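Local coordinates for glutathione peroxidase (Trypanosoma cruzi, PDB 3E0U), which probably reduces hydroperoxides as a thiol peroxidase of the glutathione peroxidase family, built on a thioredoxin fold, at residues Q9-A12 with K16-D19; N52-Q57 with D152-L157; F111-I116 with K123-N128; K3-F8 with F132-H137. All blocks are in the same frame, centred on the assembly; numbering follows the deposited sequence.

From the N terminus, residues 3-8 open interaction 4, which waits until 132-137 to close, so it encloses both the short loop shut by interaction 1 (9-12 with 16-19) and that of interaction 3 (111-116 with 123-128). Interaction 2 starts at 52-57, also encloses interaction 3, and ends at 152-157, beyond the close of interaction 4; those two therefore cross. Interaction 1 ties off the N-terminal hairpin. Interaction 2 joins helices 43-54 and 150-157, interaction 3 holds helix 107-115 to its following loop, and interaction 4 brings the N-terminal segment to strand 131-134. There Leu133 packs on Lys156 and Leu157 of interaction 2, while Phe132 meets Met112 of interaction 3.

Interaction 1 of 4, residues Q9-A12 with K16-D19; sequences QVNA and KPYD
Val10 and Ala12 run antiparallel to Tyr18 and Lys16, with Asn11 and Pro17 facing each other as a single non-hydrogen-bonded pair whose CA atoms lie 4.2 Å apart. The two backbone bonds that frame this pair are nearly straight: Tyr18 N gives its hydrogen to Val10 O at 2.6 Å, and Ala12 N reaches Lys16 O at 3.0 Å. One step toward the open end a water takes over, donating to Tyr18 O at 2.6 Å and accepting only a weak bond from Val10 N.

On one side of the backbone pair, Ala12 CB rests 3.9 Å from Tyr18 CB, and Val10 CG1 comes within 4.2 Å of that same Tyr18 CB. With CG anti to the backbone N (chi1 178°), the tyrosine ring leads away from the hairpin toward Leu62 of strand 60-65 and Met95, while Val10 reaches Met95 and Phe64. On the other side lie the exposed Asn11 and Pro17. Asn11 lays its OD1 against the Lys16-Pro17 peptide bond, 3.1 Å from Pro17 N; that nitrogen carries no hydrogen, so this is simple contact. Asn11 also has a backbone bond to Ala96.

Paired backbones that turn back within a few residues make this a small beta hairpin, the N-terminal element that comes before the first central strand, 28-33, of the glutathione peroxidase version of the thioredoxin fold.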
loop_
_atom_site.group_PDB
_atom_site.type_symbol
_atom_site.label_atom_id
_atom_site.label_comp_id
_atom_site.label_asym_id
_atom_site.label_seq_id
_atom_site.Cartn_x
_atom_site.Cartn_y
_atom_site.Cartn_z
ATOM N N GLN A 9 6.080 -6.753 -11.118
ATOM C CA GLN A 9 7.197 -7.248 -10.368
ATOM C C GLN A 9 7.813 -6.068 -9.623
ATOM O O GLN A 9 7.951 -4.987 -10.164
ATOM C CB GLN A 9 8.192 -7.862 -11.350
ATOM C CG GLN A 9 8.546 -9.268 -11.091
ATOM C CD GLN A 9 9.282 -9.396 -9.845
ATOM O OE1 GLN A 9 10.058 -8.508 -9.505
ATOM N NE2 GLN A 9 9.009 -10.451 -9.090
ATOM N N VAL A 10 8.396 -6.350 -8.483
ATOM C CA VAL A 10 8.906 -5.323 -7.593
ATOM C C VAL A 10 10.056 -5.845 -6.754
ATOM O O VAL A 10 10.178 -7.046 -6.542
ATOM C CB VAL A 10 7.671 -4.883 -6.735
ATOM C CG1 VAL A 10 7.913 -4.870 -5.265
ATOM C CG2 VAL A 10 7.014 -3.720 -7.313
ATOM N N ASN A 11 11.068 -5.012 -6.540
ATOM C CA ASN A 11 12.067 -5.345 -5.546
ATOM C C ASN A 11 11.620 -4.970 -4.122
ATOM O O ASN A 11 10.709 -4.093 -3.931
ATOM C CB ASN A 11 13.424 -4.740 -5.894
ATOM C CG ASN A 11 13.951 -5.276 -7.207
ATOM O OD1 ASN A 11 13.895 -6.480 -7.418
ATOM N ND2 ASN A 11 14.238 -4.387 -8.155
ATOM N N ALA A 12 12.110 -5.790 -3.192
ATOM C CA ALA A 12 11.944 -5.667 -1.768
ATOM C C ALA A 12 13.045 -4.746 -1.243
ATOM O O ALA A 12 13.863 -4.269 -2.013
ATOM C CB ALA A 12 12.107 -7.053 -1.104
ATOM N N LYS A 16 16.353 -7.094 -3.848
ATOM C CA LYS A 16 16.128 -8.168 -4.804
ATOM C C LYS A 16 14.642 -8.505 -4.967
ATOM O O LYS A 16 13.796 -8.047 -4.186
ATOM C CB LYS A 16 17.041 -9.377 -4.516
ATOM C CG LYS A 16 16.675 -10.242 -3.329
ATOM C CD LYS A 16 17.931 -10.773 -2.699
ATOM C CE LYS A 16 18.972 -11.061 -3.767
ATOM N NZ LYS A 16 20.331 -11.301 -3.188
ATOM N N PRO A 17 14.303 -9.210 -6.060
ATOM C CA PRO A 17 12.909 -9.360 -6.484
ATOM C C PRO A 17 12.005 -9.774 -5.325
ATOM O O PRO A 17 12.383 -10.592 -4.544
ATOM C CB PRO A 17 12.982 -10.460 -7.532
ATOM C CG PRO A 17 14.371 -10.394 -8.046
ATOM C CD PRO A 17 15.210 -10.077 -6.826
ATOM N N TYR A 18 10.828 -9.197 -5.179
ATOM C CA TYR A 18 10.000 -9.622 -4.050
ATOM C C TYR A 18 8.986 -10.650 -4.518
ATOM O O TYR A 18 8.450 -10.551 -5.629
ATOM C CB TYR A 18 9.297 -8.412 -3.380
ATOM C CG TYR A 18 8.354 -8.742 -2.204
ATOM C CD1 TYR A 18 6.996 -8.414 -2.275
ATOM C CD2 TYR A 18 8.833 -9.309 -1.015
ATOM C CE1 TYR A 18 6.119 -8.753 -1.241
ATOM C CE2 TYR A 18 7.972 -9.592 0.052
ATOM C CZ TYR A 18 6.621 -9.376 -0.097
ATOM O OH TYR A 18 5.746 -9.605 0.934
ATOM N N ASP A 19 8.717 -11.634 -3.676
ATOM C CA ASP A 19 7.656 -12.594 -3.978
ATOM C C ASP A 19 6.268 -11.952 -3.670
ATOM O O ASP A 19 5.708 -12.116 -2.560
ATOM C CB ASP A 19 7.880 -13.855 -3.143
ATOM C CG ASP A 19 7.045 -15.036 -3.617
ATOM O OD1 ASP A 19 6.454 -14.996 -4.713
ATOM O OD2 ASP A 19 7.005 -16.041 -2.884
HETATM O O HOH W 1 7.170 -8.797 -7.061
#

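Interaction 2 of 4, residues N52-Q57 with D152-L157; sequences NKYKGQ and DIEKKL
Glu154 OE2 receives both polar donors of this contact. Lys53 NZ binds it at 2.9 Å as a salt bridge, coming in on the syn lone pair, the side of the other carboxylate oxygen. Tyr54 OH donates to the same OE2; the modelled 2.4 Å is very short, and its exact length is doubtful. The carboxylate stands almost upright to the phenol, the two planes 83° apart, with OE2 near the ring plane at its edge. Glu154 keeps CG anti to its carbonyl carbon (chi1 -77°) and extends from there, which carries the acid across to the neighbouring helix. The lysine chain instead folds at several bonds to bring NZ round.

The other oxygen, OE1, lies close to Glu151 OE2. Such like charges would tend to raise the acid's proton affinity, whereas the lysine would act the other way.

Apolar packing completes the join. Leu157 CD1 makes a CH-pi contact over one face of the Tyr54 ring, 4.2 Å from its centroid, and Lys53 CB covers the rim of the opposite face. The phenol is buried further by Phe59, Leu158 and Leu161, and Leu50 packs on Glu154.

Helices 43-54 and 150-157 are thus clamped side by side, the first and last helices of a thioredoxin fold, which share one face of the central sheet.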
loop_
_atom_site.group_PDB
_atom_site.type_symbol
_atom_site.label_atom_id
_atom_site.label_comp_id
_atom_site.label_asym_id
_atom_site.label_seq_id
_atom_site.Cartn_x
_atom_site.Cartn_y
_atom_site.Cartn_z
ATOM N N ASN A 52 -1.447 -5.897 12.463
ATOM C CA ASN A 52 -1.507 -6.751 13.640
ATOM C C ASN A 52 -2.904 -7.360 13.908
ATOM O O ASN A 52 -3.007 -8.509 14.367
ATOM C CB ASN A 52 -0.916 -6.039 14.878
ATOM C CG ASN A 52 0.614 -5.912 14.811
ATOM O OD1 ASN A 52 1.331 -6.913 14.852
ATOM N ND2 ASN A 52 1.112 -4.684 14.698
ATOM N N LYS A 53 -3.974 -6.626 13.615
ATOM C CA LYS A 53 -5.315 -7.141 13.909
ATOM C C LYS A 53 -5.656 -8.278 12.937
ATOM O O LYS A 53 -6.242 -9.300 13.331
ATOM C CB LYS A 53 -6.392 -6.043 13.806
ATOM C CG LYS A 53 -6.663 -5.209 15.045
ATOM C CD LYS A 53 -7.997 -5.538 15.704
ATOM C CE LYS A 53 -9.200 -5.039 14.884
ATOM N NZ LYS A 53 -9.674 -3.654 15.228
ATOM N N TYR A 54 -5.131 -8.170 11.722
ATOM C CA TYR A 54 -5.599 -9.004 10.651
ATOM C C TYR A 54 -4.614 -9.925 9.936
ATOM O O TYR A 54 -5.052 -10.772 9.139
ATOM C CB TYR A 54 -6.315 -8.109 9.631
ATOM C CG TYR A 54 -7.552 -7.478 10.228
ATOM C CD1 TYR A 54 -8.634 -8.279 10.599
ATOM C CD2 TYR A 54 -7.577 -6.135 10.605
ATOM C CE1 TYR A 54 -9.735 -7.749 11.253
ATOM C CE2 TYR A 54 -8.688 -5.590 11.237
ATOM C CZ TYR A 54 -9.768 -6.400 11.538
ATOM O OH TYR A 54 -10.887 -5.899 12.150
ATOM N N LYS A 55 -3.319 -9.841 10.247
ATOM C CA LYS A 55 -2.350 -10.641 9.477
ATOM C C LYS A 55 -2.626 -12.131 9.588
ATOM O O LYS A 55 -2.569 -12.850 8.586
ATOM C CB LYS A 55 -0.902 -10.329 9.857
ATOM C CG LYS A 55 -0.570 -10.554 11.306
ATOM C CD LYS A 55 0.664 -9.751 11.677
ATOM C CE LYS A 55 1.927 -10.550 11.472
ATOM N NZ LYS A 55 1.921 -11.689 12.407
ATOM N N GLY A 56 -2.963 -12.561 10.801
ATOM C CA GLY A 56 -3.290 -13.956 11.120
ATOM C C GLY A 56 -4.199 -14.682 10.133
ATOM O O GLY A 56 -4.135 -15.901 10.008
ATOM N N GLN A 57 -5.021 -13.932 9.407
ATOM C CA GLN A 57 -5.967 -14.492 8.445
ATOM C C GLN A 57 -5.608 -14.255 6.981
ATOM O O GLN A 57 -6.491 -14.249 6.115
ATOM C CB GLN A 57 -7.384 -14.006 8.765
ATOM C CG GLN A 57 -7.384 -13.062 9.966
ATOM C CD GLN A 57 -8.762 -12.872 10.548
ATOM O OE1 GLN A 57 -9.761 -13.287 9.972
ATOM N NE2 GLN A 57 -8.825 -12.212 11.705
ATOM N N ASP A 152 -12.622 2.808 9.334
ATOM C CA ASP A 152 -13.012 3.146 7.984
ATOM C C ASP A 152 -12.463 2.169 6.971
ATOM O O ASP A 152 -13.160 1.816 6.012
ATOM C CB ASP A 152 -12.744 4.614 7.640
ATOM C CG ASP A 152 -13.934 5.498 7.992
ATOM O OD1 ASP A 152 -15.101 5.065 7.773
ATOM O OD2 ASP A 152 -13.722 6.626 8.481
ATOM N N ILE A 153 -11.277 1.627 7.273
ATOM C CA ILE A 153 -10.658 0.601 6.421
ATOM C C ILE A 153 -11.347 -0.772 6.640
ATOM O O ILE A 153 -11.532 -1.530 5.678
ATOM C CB ILE A 153 -9.102 0.521 6.600
ATOM C CG1 ILE A 153 -8.466 1.845 6.138
ATOM C CG2 ILE A 153 -8.518 -0.770 5.895
ATOM C CD1 ILE A 153 -6.993 1.897 6.147
ATOM N N GLU A 154 -11.827 -1.022 7.862
ATOM C CA GLU A 154 -12.469 -2.300 8.194
ATOM C C GLU A 154 -13.837 -2.522 7.508
ATOM O O GLU A 154 -14.208 -3.662 7.187
ATOM C CB GLU A 154 -12.542 -2.498 9.716
ATOM C CG GLU A 154 -11.194 -2.921 10.312
ATOM C CD GLU A 154 -11.174 -2.841 11.811
ATOM O OE1 GLU A 154 -11.891 -2.000 12.357
ATOM O OE2 GLU A 154 -10.421 -3.589 12.455
ATOM N N LYS A 155 -14.593 -1.433 7.345
ATOM C CA LYS A 155 -15.832 -1.435 6.595
ATOM C C LYS A 155 -15.665 -2.153 5.242
ATOM O O LYS A 155 -16.523 -2.945 4.856
ATOM C CB LYS A 155 -16.336 0.003 6.364
ATOM C CG LYS A 155 -17.252 0.579 7.421
ATOM C CD LYS A 155 -17.837 1.931 6.942
ATOM C CE LYS A 155 -18.918 1.807 5.832
ATOM N NZ LYS A 155 -20.366 1.998 6.272
ATOM N N LYS A 156 -14.618 -1.817 4.486
ATOM C CA LYS A 156 -14.340 -2.479 3.189
ATOM C C LYS A 156 -13.542 -3.810 3.279
ATOM O O LYS A 156 -13.810 -4.762 2.541
ATOM C CB LYS A 156 -13.610 -1.520 2.249
ATOM C CG LYS A 156 -14.100 -0.088 2.280
ATOM C CD LYS A 156 -15.572 0.074 1.836
ATOM C CE LYS A 156 -15.878 1.615 1.564
ATOM N NZ LYS A 156 -17.373 1.853 1.141
ATOM N N LEU A 157 -12.614 -3.885 4.234
ATOM C CA LEU A 157 -11.743 -5.051 4.444
ATOM C C LEU A 157 -12.392 -6.326 5.045
ATOM O O LEU A 157 -12.130 -7.436 4.562
ATOM C CB LEU A 157 -10.516 -4.606 5.244
ATOM C CG LEU A 157 -9.254 -5.464 5.451
ATOM C CD1 LEU A 157 -8.903 -5.698 6.922
ATOM C CD2 LEU A 157 -9.282 -6.736 4.629
#

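Interaction 3 of 4, residues F111-I116 with K123-N128; sequences FMKATI and KAIKWN
Lys113 and Ile125 cross at about a right angle where helix 107-115 of the thioredoxin fold meets the loop that returns the chain to strand 131-134. This is the tight part of the contact. Lys113 CD sits 3.5 Å from Ile125 CG1, closer than carbon atoms usually come, and Lys113 CG is also 3.5 Å from Ile125 CD1, so the aliphatic part of this buried lysine packs as a hydrophobic side chain would. Beyond Ile125, the packing continues onto Val100, Asn32 and Phe132.

A bend at chi3 (44°) swings the end of Lys113 back across the loop, leaving CE 3.8 Å from Ala124 CA. The ammonium group is not left without partners: NZ bonds Asn101 OD1 and Val100 O. Asn101 OD1 also accepts from Ile125 N, so a single side-chain oxygen links the helix residue to the loop.

Toward solvent the fit is much looser. Lys123 meets the helix through CB, 3.6 Å from Lys113 O, and through its own carbonyl oxygen, which lies against Lys113 CE; the extended chain runs on past Ala114 without close contact, in an exposed position. Arg143 of strand 140-144 supports the loop from another direction by bonding Lys123 O. Residues 126-128 make no direct contact with the helix segment; Trp127 and Asn128 open the Trp-Asn-Phe sequence characteristic of glutathione peroxidases. Before that the loop is braced from within, as Lys126 curls back so that NZ bonds Ala124 O at 2.8 Å, tilted 21° from the carbonyl plane.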
loop_
_atom_site.group_PDB
_atom_site.type_symbol
_atom_site.label_atom_id
_atom_site.label_comp_id
_atom_site.label_asym_id
_atom_site.label_seq_id
_atom_site.Cartn_x
_atom_site.Cartn_y
_atom_site.Cartn_z
ATOM N N PHE A 111 -1.014 1.283 -12.613
ATOM C CA PHE A 111 -2.199 0.377 -12.549
ATOM C C PHE A 111 -3.225 0.732 -11.413
ATOM O O PHE A 111 -4.424 0.965 -11.676
ATOM C CB PHE A 111 -1.748 -1.121 -12.456
ATOM C CG PHE A 111 -2.912 -2.086 -12.228
ATOM C CD1 PHE A 111 -3.920 -2.217 -13.180
ATOM C CD2 PHE A 111 -3.001 -2.835 -11.057
ATOM C CE1 PHE A 111 -5.033 -3.044 -12.942
ATOM C CE2 PHE A 111 -4.095 -3.641 -10.791
ATOM C CZ PHE A 111 -5.125 -3.756 -11.735
ATOM N N MET A 112 -2.753 0.798 -10.163
ATOM C CA MET A 112 -3.642 1.089 -9.038
ATOM C C MET A 112 -4.197 2.483 -9.121
ATOM O O MET A 112 -5.322 2.699 -8.742
ATOM C CB MET A 112 -2.948 0.923 -7.681
ATOM C CG MET A 112 -2.229 -0.405 -7.494
ATOM S SD MET A 112 -1.675 -0.768 -5.837
ATOM C CE MET A 112 -0.344 0.364 -5.539
ATOM N N LYS A 113 -3.380 3.465 -9.482
ATOM C CA LYS A 113 -3.870 4.861 -9.572
ATOM C C LYS A 113 -4.871 5.028 -10.722
ATOM O O LYS A 113 -5.843 5.765 -10.607
ATOM C CB LYS A 113 -2.702 5.851 -9.711
ATOM C CG LYS A 113 -1.688 5.837 -8.530
ATOM C CD LYS A 113 -0.342 6.442 -8.969
ATOM C CE LYS A 113 -0.559 7.708 -9.779
ATOM N NZ LYS A 113 0.722 8.201 -10.339
ATOM N N ALA A 114 -4.624 4.347 -11.839
ATOM C CA ALA A 114 -5.552 4.350 -12.969
ATOM C C ALA A 114 -6.844 3.606 -12.596
ATOM O O ALA A 114 -7.923 4.128 -12.784
ATOM C CB ALA A 114 -4.881 3.751 -14.217
ATOM N N THR A 115 -6.744 2.481 -11.897
ATOM C CA THR A 115 -7.950 1.754 -11.482
ATOM C C THR A 115 -8.797 2.633 -10.544
ATOM O O THR A 115 -9.983 2.766 -10.738
ATOM C CB THR A 115 -7.601 0.390 -10.810
ATOM O OG1 THR A 115 -6.766 -0.372 -11.685
ATOM C CG2 THR A 115 -8.859 -0.405 -10.513
ATOM N N ILE A 116 -8.173 3.273 -9.550
ATOM C CA ILE A 116 -8.906 4.168 -8.645
ATOM C C ILE A 116 -8.202 5.528 -8.481
ATOM O O ILE A 116 -7.187 5.622 -7.796
ATOM C CB ILE A 116 -9.132 3.492 -7.285
ATOM C CG1 ILE A 116 -9.647 2.077 -7.517
ATOM C CG2 ILE A 116 -10.127 4.272 -6.467
ATOM C CD1 ILE A 116 -9.272 1.128 -6.453
ATOM N N LYS A 123 -5.171 11.649 -10.769
ATOM C CA LYS A 123 -5.115 10.260 -10.301
ATOM C C LYS A 123 -3.838 10.147 -9.491
ATOM O O LYS A 123 -3.731 9.300 -8.590
ATOM C CB LYS A 123 -5.133 9.241 -11.444
ATOM C CG LYS A 123 -3.957 9.362 -12.408
ATOM C CD LYS A 123 -4.288 8.684 -13.746
ATOM C CE LYS A 123 -3.172 8.943 -14.793
ATOM N NZ LYS A 123 -3.328 8.175 -16.067
ATOM N N ALA A 124 -2.950 11.117 -9.727
ATOM C CA ALA A 124 -1.664 11.285 -9.038
ATOM C C ALA A 124 -1.729 10.972 -7.545
ATOM O O ALA A 124 -2.780 11.072 -6.928
ATOM C CB ALA A 124 -1.147 12.711 -9.240
ATOM N N ILE A 125 -0.629 10.479 -6.991
ATOM C CA ILE A 125 -0.580 10.232 -5.565
ATOM C C ILE A 125 -0.250 11.632 -5.039
ATOM O O ILE A 125 0.543 12.337 -5.655
ATOM C CB ILE A 125 0.494 9.174 -5.150
ATOM C CG1 ILE A 125 0.273 7.823 -5.855
ATOM C CG2 ILE A 125 0.420 8.933 -3.675
ATOM C CD1 ILE A 125 -0.932 7.056 -5.314
ATOM N N LYS A 126 -0.977 12.067 -3.997
ATOM C CA LYS A 126 -0.864 13.412 -3.430
ATOM C C LYS A 126 -0.160 13.400 -2.069
ATOM O O LYS A 126 0.584 14.350 -1.726
ATOM C CB LYS A 126 -2.259 14.045 -3.253
ATOM C CG LYS A 126 -2.823 14.842 -4.402
ATOM C CD LYS A 126 -3.290 13.966 -5.545
ATOM C CE LYS A 126 -4.613 13.247 -5.276
ATOM N NZ LYS A 126 -5.115 12.555 -6.546
ATOM N N TRP A 127 -0.454 12.371 -1.268
ATOM C CA TRP A 127 0.056 12.293 0.101
ATOM C C TRP A 127 0.824 11.012 0.457
ATOM O O TRP A 127 0.645 9.956 -0.144
ATOM C CB TRP A 127 -1.114 12.460 1.111
ATOM C CG TRP A 127 -2.294 13.356 0.624
ATOM C CD1 TRP A 127 -3.578 12.951 0.348
ATOM C CD2 TRP A 127 -2.248 14.755 0.329
ATOM N NE1 TRP A 127 -4.339 14.026 -0.056
ATOM C CE2 TRP A 127 -3.534 15.133 -0.119
ATOM C CE3 TRP A 127 -1.240 15.720 0.368
ATOM C CZ2 TRP A 127 -3.829 16.427 -0.526
ATOM C CZ3 TRP A 127 -1.533 17.001 -0.061
ATOM C CH2 TRP A 127 -2.822 17.350 -0.473
ATOM N N ASN A 128 1.630 11.099 1.504
ATOM C CA ASN A 128 2.231 9.918 2.076
ATOM C C ASN A 128 1.163 9.117 2.803
ATOM O O ASN A 128 0.237 9.699 3.350
ATOM C CB ASN A 128 3.307 10.307 3.081
ATOM C CG ASN A 128 4.629 10.590 2.433
ATOM O OD1 ASN A 128 4.968 10.023 1.378
ATOM N ND2 ASN A 128 5.456 11.327 3.147
#

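Interaction 4 of 4, residues K3-F8 with F132-H137; sequences KSIYEF and FLIDRH
Ile5 and Ile134 meet with their branches set obliquely across one another, methyl against methyl. Ile5 CD1 lies 3.9 Å from Ile134 CG2, and Ile5 CG2 is 4.0 Å from Ile134 CD1, so each isoleucine uses both its branches. A chi1 of 70° places Ile5 CG1 between the backbone N and the carbonyl carbon, whereas Ile134 CG1 lies anti to its carbonyl carbon. Leu28 and Ile30 pack on both residues, and Leu108 of helix 107-115 on Ile5, so the pair joins the short 3-10 turn at 5-7 to the sheet.

The Tyr6 ring is turned with its edge to the other segment; CE2 approaches His137 C at 4.3 Å near the ring plane. Over the middle of one ring face sits Ile5 CG1, a neighbour in sequence, and Tyr6 is also packed against Ser21, His23 and Lys24. Tyr6 OH lies 2.8 Å from a water. The same water is 2.5 Å from Asp135 O, a short distance that leaves the details of the bridge uncertain. At the start of the turn, Ser4 brings its CB, rather than its hydroxyl, to 3.3 Å from His137 O.

Between these segments, then, the direct contact is van der Waals packing, and the polar link runs through water. Ile5 is additionally backbone-bonded to Gly138, just past the segment. Such chemistry implies that shape, not charge, fits the N-terminal turn against the end of strand 131-134.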
loop_
_atom_site.group_PDB
_atom_site.type_symbol
_atom_site.label_atom_id
_atom_site.label_comp_id
_atom_site.label_asym_id
_atom_site.label_seq_id
_atom_site.Cartn_x
_atom_site.Cartn_y
_atom_site.Cartn_z
ATOM N N LYS A 3 -6.803 -8.560 -14.825
ATOM C CA LYS A 3 -5.729 -7.613 -14.394
ATOM C C LYS A 3 -5.614 -7.547 -12.901
ATOM O O LYS A 3 -6.581 -7.277 -12.218
ATOM C CB LYS A 3 -5.947 -6.200 -14.927
ATOM C CG LYS A 3 -5.139 -5.896 -16.182
ATOM C CD LYS A 3 -5.393 -4.473 -16.652
ATOM C CE LYS A 3 -4.893 -4.296 -18.077
ATOM N NZ LYS A 3 -4.996 -2.887 -18.540
ATOM N N SER A 4 -4.400 -7.690 -12.402
ATOM C CA SER A 4 -4.198 -7.675 -10.979
ATOM C C SER A 4 -2.792 -7.160 -10.708
ATOM O O SER A 4 -1.980 -7.014 -11.629
ATOM C CB SER A 4 -4.380 -9.092 -10.413
ATOM O OG SER A 4 -3.547 -10.040 -11.104
ATOM N N ILE A 5 -2.513 -6.915 -9.434
ATOM C CA ILE A 5 -1.254 -6.451 -9.017
ATOM C C ILE A 5 -0.181 -7.512 -9.276
ATOM O O ILE A 5 1.007 -7.240 -9.172
ATOM C CB ILE A 5 -1.242 -6.125 -7.473
ATOM C CG1 ILE A 5 -1.325 -7.379 -6.614
ATOM C CG2 ILE A 5 -2.246 -5.032 -7.046
ATOM C CD1 ILE A 5 -1.119 -7.009 -5.159
ATOM N N TYR A 6 -0.610 -8.758 -9.467
ATOM C CA TYR A 6 0.312 -9.879 -9.594
ATOM C C TYR A 6 0.939 -10.036 -10.981
ATOM O O TYR A 6 1.845 -10.902 -11.201
ATOM C CB TYR A 6 -0.383 -11.173 -9.153
ATOM C CG TYR A 6 -0.767 -11.106 -7.706
ATOM C CD1 TYR A 6 0.182 -10.905 -6.751
ATOM C CD2 TYR A 6 -2.100 -11.108 -7.328
ATOM C CE1 TYR A 6 -0.177 -10.815 -5.422
ATOM C CE2 TYR A 6 -2.477 -10.997 -6.013
ATOM C CZ TYR A 6 -1.525 -10.858 -5.062
ATOM O OH TYR A 6 -1.917 -10.843 -3.742
ATOM N N GLU A 7 0.555 -9.110 -11.858
ATOM C CA GLU A 7 1.142 -9.015 -13.173
ATOM C C GLU A 7 2.290 -7.995 -13.123
ATOM O O GLU A 7 2.793 -7.622 -14.170
ATOM C CB GLU A 7 0.115 -8.578 -14.197
ATOM C CG GLU A 7 -1.038 -9.538 -14.411
ATOM C CD GLU A 7 -2.003 -9.020 -15.419
ATOM O OE1 GLU A 7 -2.313 -7.820 -15.433
ATOM O OE2 GLU A 7 -2.474 -9.800 -16.220
ATOM N N PHE A 8 2.638 -7.497 -11.922
ATOM C CA PHE A 8 3.797 -6.581 -11.750
ATOM C C PHE A 8 4.847 -7.182 -10.864
ATOM O O PHE A 8 4.556 -8.057 -10.011
ATOM C CB PHE A 8 3.388 -5.220 -11.196
ATOM C CG PHE A 8 2.330 -4.589 -11.988
ATOM C CD1 PHE A 8 1.028 -4.981 -11.829
ATOM C CD2 PHE A 8 2.641 -3.793 -13.054
ATOM C CE1 PHE A 8 0.035 -4.492 -12.636
ATOM C CE2 PHE A 8 1.644 -3.238 -13.811
ATOM C CZ PHE A 8 0.366 -3.651 -13.658
ATOM N N PHE A 132 -4.192 1.554 -0.809
ATOM C CA PHE A 132 -5.027 0.885 -1.736
ATOM C C PHE A 132 -5.294 -0.416 -1.121
ATOM O O PHE A 132 -4.412 -1.087 -0.719
ATOM C CB PHE A 132 -4.287 0.628 -3.037
ATOM C CG PHE A 132 -4.090 1.835 -3.870
ATOM C CD1 PHE A 132 -5.094 2.313 -4.663
ATOM C CD2 PHE A 132 -2.914 2.496 -3.863
ATOM C CE1 PHE A 132 -4.913 3.381 -5.389
ATOM C CE2 PHE A 132 -2.763 3.574 -4.573
ATOM C CZ PHE A 132 -3.757 4.013 -5.346
ATOM N N LEU A 133 -6.537 -0.803 -1.106
ATOM C CA LEU A 133 -6.886 -2.131 -0.715
ATOM C C LEU A 133 -7.020 -3.088 -1.866
ATOM O O LEU A 133 -7.610 -2.797 -2.849
ATOM C CB LEU A 133 -8.137 -2.094 0.120
ATOM C CG LEU A 133 -8.747 -3.375 0.606
ATOM C CD1 LEU A 133 -7.982 -3.956 1.686
ATOM C CD2 LEU A 133 -10.125 -3.059 1.031
ATOM N N ILE A 134 -6.410 -4.233 -1.717
ATOM C CA ILE A 134 -6.385 -5.206 -2.799
ATOM C C ILE A 134 -7.195 -6.416 -2.384
ATOM O O ILE A 134 -7.111 -6.840 -1.234
ATOM C CB ILE A 134 -4.933 -5.678 -3.083
ATOM C CG1 ILE A 134 -3.939 -4.466 -3.141
ATOM C CG2 ILE A 134 -4.887 -6.585 -4.298
ATOM C CD1 ILE A 134 -4.332 -3.350 -4.117
ATOM N N ASP A 135 -8.003 -6.958 -3.305
ATOM C CA ASP A 135 -8.791 -8.161 -3.002
ATOM C C ASP A 135 -8.021 -9.486 -3.182
ATOM O O ASP A 135 -6.805 -9.499 -3.459
ATOM C CB ASP A 135 -10.171 -8.152 -3.723
ATOM C CG ASP A 135 -10.079 -8.323 -5.255
ATOM O OD1 ASP A 135 -9.023 -8.705 -5.816
ATOM O OD2 ASP A 135 -11.129 -8.167 -5.902
ATOM N N ARG A 136 -8.699 -10.591 -2.904
ATOM C CA ARG A 136 -8.115 -11.933 -2.998
ATOM C C ARG A 136 -7.585 -12.256 -4.409
ATOM O O ARG A 136 -6.722 -13.123 -4.574
ATOM C CB ARG A 136 -9.174 -12.967 -2.592
ATOM C CG ARG A 136 -10.328 -13.038 -3.589
ATOM C CD ARG A 136 -11.462 -13.966 -3.117
ATOM N NE ARG A 136 -11.044 -15.370 -3.015
ATOM C CZ ARG A 136 -10.493 -15.890 -1.894
ATOM N NH1 ARG A 136 -10.314 -15.124 -0.742
ATOM N NH2 ARG A 136 -10.133 -17.175 -1.920
ATOM N N HIS A 137 -8.153 -11.595 -5.418
ATOM C CA HIS A 137 -7.736 -11.781 -6.807
ATOM C C HIS A 137 -6.648 -10.814 -7.207
ATOM O O HIS A 137 -6.302 -10.763 -8.382
ATOM C CB HIS A 137 -8.885 -11.518 -7.771
ATOM C CG HIS A 137 -10.091 -12.363 -7.532
ATOM N ND1 HIS A 137 -11.200 -11.898 -6.862
ATOM C CD2 HIS A 137 -10.401 -13.614 -7.950
ATOM C CE1 HIS A 137 -12.111 -12.850 -6.810
ATOM N NE2 HIS A 137 -11.638 -13.912 -7.440
HETATM O O HOH W 2 -4.629 -10.748 -3.262
#